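Local coordinates for Lmo1076 protein (Listeria monocytogenes serovar 1/2a, PDB 5JQC), which probably acts as a secreted amidase that degrades the bacterial cell wall, this chain being a run of three SH3-like GW modules, at residues T113-W121 / K132-Q141. Numbering follows the deposited sequence. Where two conformers were deposited one is given.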
loop_
_atom_site.group_PDB
_atom_site.type_symbol
_atom_site.label_atom_id
_atom_site.label_comp_id
_atom_site.label_asym_id
_atom_site.label_seq_id
_atom_site.Cartn_x
_atom_site.Cartn_y
_atom_site.Cartn_z
ATOM N N THR A 113 -3.962 9.863 -10.356
ATOM C CA THR A 113 -5.072 10.378 -11.139
ATOM C C THR A 113 -6.336 10.615 -10.328
ATOM O O THR A 113 -7.263 11.255 -10.837
ATOM C CB THR A 113 -5.389 9.433 -12.303
ATOM O OG1 THR A 113 -5.256 8.074 -11.869
ATOM C CG2 THR A 113 -4.455 9.698 -13.465
ATOM N N ALA A 114 -6.407 10.137 -9.090
ATOM C CA ALA A 114 -7.542 10.477 -8.249
ATOM C C ALA A 114 -7.078 10.786 -6.836
ATOM O O ALA A 114 -7.702 10.365 -5.859
ATOM C CB ALA A 114 -8.584 9.361 -8.247
ATOM N N GLY A 115 -5.966 11.515 -6.702
ATOM C CA GLY A 115 -5.537 11.944 -5.380
ATOM C C GLY A 115 -6.527 12.871 -4.689
ATOM O O GLY A 115 -6.588 12.915 -3.457
ATOM N N SER A 116 -7.318 13.617 -5.460
ATOM C CA SER A 116 -8.207 14.601 -4.863
ATOM C C SER A 116 -9.519 14.008 -4.354
ATOM O O SER A 116 -10.305 14.738 -3.750
ATOM C CB SER A 116 -8.490 15.727 -5.858
ATOM O OG SER A 116 -8.942 15.196 -7.083
ATOM N N THR A 117 -9.765 12.708 -4.553
ATOM C CA THR A 117 -10.965 12.040 -4.062
ATOM C C THR A 117 -10.620 10.900 -3.109
ATOM O O THR A 117 -11.405 9.964 -2.968
ATOM C CB THR A 117 -11.806 11.520 -5.235
ATOM O OG1 THR A 117 -11.090 10.482 -5.925
ATOM C CG2 THR A 117 -12.080 12.638 -6.229
ATOM N N ASN A 118 -9.436 10.948 -2.488
ATOM C CA ASN A 118 -8.976 9.975 -1.509
ATOM C C ASN A 118 -8.186 10.693 -0.430
ATOM O O ASN A 118 -7.419 11.617 -0.719
ATOM C CB ASN A 118 -8.071 8.894 -2.131
ATOM C CG ASN A 118 -8.847 7.881 -2.919
ATOM O OD1 ASN A 118 -9.477 6.982 -2.337
ATOM N ND2 ASN A 118 -8.859 8.035 -4.244
ATOM N N GLY A 119 -8.346 10.236 0.805
ATOM C CA GLY A 119 -7.546 10.758 1.889
ATOM C C GLY A 119 -6.105 10.307 1.799
ATOM O O GLY A 119 -5.743 9.392 1.058
ATOM N N LEU A 120 -5.259 10.953 2.584
ATOM C CA LEU A 120 -3.825 10.746 2.502
ATOM C C LEU A 120 -3.322 10.380 3.886
ATOM O O LEU A 120 -3.461 11.170 4.822
ATOM C CB LEU A 120 -3.126 12.001 1.971
ATOM C CG LEU A 120 -1.596 11.998 2.036
ATOM C CD1 LEU A 120 -0.997 10.750 1.385
ATOM C CD2 LEU A 120 -1.058 13.245 1.359
ATOM N N TRP A 121 -2.707 9.205 4.009
ATOM C CA TRP A 121 -2.499 8.596 5.310
ATOM C C TRP A 121 -1.025 8.349 5.558
ATOM O O TRP A 121 -0.246 8.168 4.616
ATOM C CB TRP A 121 -3.256 7.270 5.428
ATOM C CG TRP A 121 -4.743 7.412 5.279
ATOM C CD1 TRP A 121 -5.458 7.414 4.111
ATOM C CD2 TRP A 121 -5.701 7.562 6.333
ATOM N NE1 TRP A 121 -6.798 7.562 4.377
ATOM C CE2 TRP A 121 -6.974 7.653 5.735
ATOM C CE3 TRP A 121 -5.604 7.637 7.724
ATOM C CZ2 TRP A 121 -8.142 7.806 6.483
ATOM C CZ3 TRP A 121 -6.761 7.792 8.461
ATOM C CH2 TRP A 121 -8.013 7.874 7.840
ATOM N N LYS A 132 -4.332 10.690 9.370
ATOM C CA LYS A 132 -4.731 11.320 8.114
ATOM C C LYS A 132 -3.946 12.612 7.949
ATOM O O LYS A 132 -4.208 13.589 8.656
ATOM C CB LYS A 132 -6.225 11.601 8.086
ATOM C CG LYS A 132 -6.798 11.793 6.698
ATOM C CD LYS A 132 -8.315 11.815 6.778
ATOM C CE LYS A 132 -8.979 11.617 5.427
ATOM N NZ LYS A 132 -10.441 11.342 5.623
ATOM N N LEU A 133 -2.995 12.609 7.004
ATOM C CA LEU A 133 -2.139 13.768 6.736
ATOM C C LEU A 133 -2.880 14.886 6.021
ATOM O O LEU A 133 -2.603 16.066 6.262
ATOM C CB LEU A 133 -0.938 13.346 5.897
ATOM C CG LEU A 133 -0.218 12.162 6.514
ATOM C CD1 LEU A 133 0.968 11.751 5.653
ATOM C CD2 LEU A 133 0.224 12.538 7.912
ATOM N N ALA A 134 -3.798 14.553 5.125
ATOM C CA ALA A 134 -4.557 15.586 4.448
ATOM C C ALA A 134 -5.903 15.000 4.085
ATOM O O ALA A 134 -6.035 13.787 3.899
ATOM C CB ALA A 134 -3.830 16.116 3.206
ATOM N N THR A 135 -6.909 15.866 4.028
ATOM C CA THR A 135 -8.258 15.389 3.760
ATOM C C THR A 135 -8.325 14.697 2.408
ATOM O O THR A 135 -8.967 13.645 2.265
ATOM C CB THR A 135 -9.241 16.548 3.837
ATOM O OG1 THR A 135 -9.289 17.006 5.191
ATOM C CG2 THR A 135 -10.631 16.095 3.402
ATOM N N THR A 136 -7.651 15.262 1.412
ATOM C CA THR A 136 -7.392 14.580 0.160
ATOM C C THR A 136 -5.893 14.577 -0.086
ATOM O O THR A 136 -5.123 15.237 0.619
ATOM C CB THR A 136 -8.113 15.235 -1.021
ATOM O OG1 THR A 136 -7.493 16.491 -1.315
ATOM C CG2 THR A 136 -9.583 15.472 -0.663
ATOM N N ALA A 137 -5.476 13.774 -1.059
ATOM C CA ALA A 137 -4.143 13.910 -1.624
ATOM C C ALA A 137 -4.157 14.791 -2.860
ATOM O O ALA A 137 -3.381 14.555 -3.795
ATOM C CB ALA A 137 -3.547 12.536 -1.943
ATOM N N GLY A 138 -5.062 15.779 -2.896
ATOM C CA GLY A 138 -5.227 16.637 -4.057
ATOM C C GLY A 138 -3.981 17.415 -4.413
ATOM O O GLY A 138 -3.765 17.714 -5.590
ATOM N N ALA A 139 -3.143 17.733 -3.417
ATOM C CA ALA A 139 -1.833 18.349 -3.608
ATOM C C ALA A 139 -0.940 17.596 -4.579
ATOM O O ALA A 139 0.047 18.170 -5.061
ATOM C CB ALA A 139 -1.108 18.456 -2.266
ATOM N N TYR A 140 -1.223 16.323 -4.848
ATOM C CA TYR A 140 -0.390 15.525 -5.736
ATOM C C TYR A 140 -1.176 15.033 -6.936
ATOM O O TYR A 140 -0.767 14.081 -7.601
ATOM C CB TYR A 140 0.214 14.354 -4.979
ATOM C CG TYR A 140 0.887 14.751 -3.697
ATOM C CD1 TYR A 140 0.160 14.880 -2.529
ATOM C CD2 TYR A 140 2.252 14.982 -3.652
ATOM C CE1 TYR A 140 0.775 15.227 -1.345
ATOM C CE2 TYR A 140 2.876 15.328 -2.472
ATOM C CZ TYR A 140 2.131 15.458 -1.321
ATOM O OH TYR A 140 2.740 15.801 -0.129
ATOM N N GLN A 141 -2.308 15.658 -7.218
ATOM C CA GLN A 141 -3.114 15.212 -8.336
ATOM C C GLN A 141 -2.316 15.330 -9.630
ATOM O O GLN A 141 -1.579 16.296 -9.847
ATOM C CB GLN A 141 -4.416 16.015 -8.372
ATOM C CG GLN A 141 -5.371 15.733 -9.531
ATOM C CD GLN A 141 -5.843 14.298 -9.615
ATOM O OE1 GLN A 141 -5.596 13.476 -8.725
ATOM N NE2 GLN A 141 -6.522 13.984 -10.714
#
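Leu120 and Trp121 run antiparallel to Lys132-Ala134 as a two-stranded hairpin, in which a classic beta bulge sets both Leu133 and Ala134 against Leu120. The carbonyl of Leu120 spans the bulge: its O takes the backbone N of Leu133 at 2.7 Å and, more weakly, that of Ala134, while Leu120 N returns a bond to Ala134 O. Where the strands give out, the pairing continues between loops, for Ala137 N meets Asn118 O at 2.9 Å almost head-on to the carbonyl and also bonds weakly to Gly115 O.

On one face of the hairpin Lys132 lies across the six-membered ring of Trp121. Lys132 CB stands 4.1 Å from the centroid of the Trp121 six-membered ring, only 18° off the normal, a CH-pi contact, and the extended lysine chain carries CD and CE on past CZ2. On the face shared with Ala134, Leu120 turns CG anti to its N (chi1 171°), which helps carry CD2 to Tyr140; Leu120 CB packs on the methyl of Ala137, and Leu120 CD2 approaches Tyr140 CE1 to 3.8 Å, the two side chains crossing at about a right angle. Phe161 of strand 156-163 adds to this small core.

At the far end the Gln141 amide reaches back through a bend at chi2 (59°). Gln141 NE2 donates to Thr113 O at 2.8 Å in a nearly straight bond, arriving above the carbonyl plane, whereas OE1 accepts a weak bond from Gly115 N. In the conformer given, the two bonds, one of them weak, would restrain the amide's rotation. Polar and apolar contacts thus both act between the two segments, and backbone bonds together with apolar packing hold them to the rest of this central SH3-like GW module.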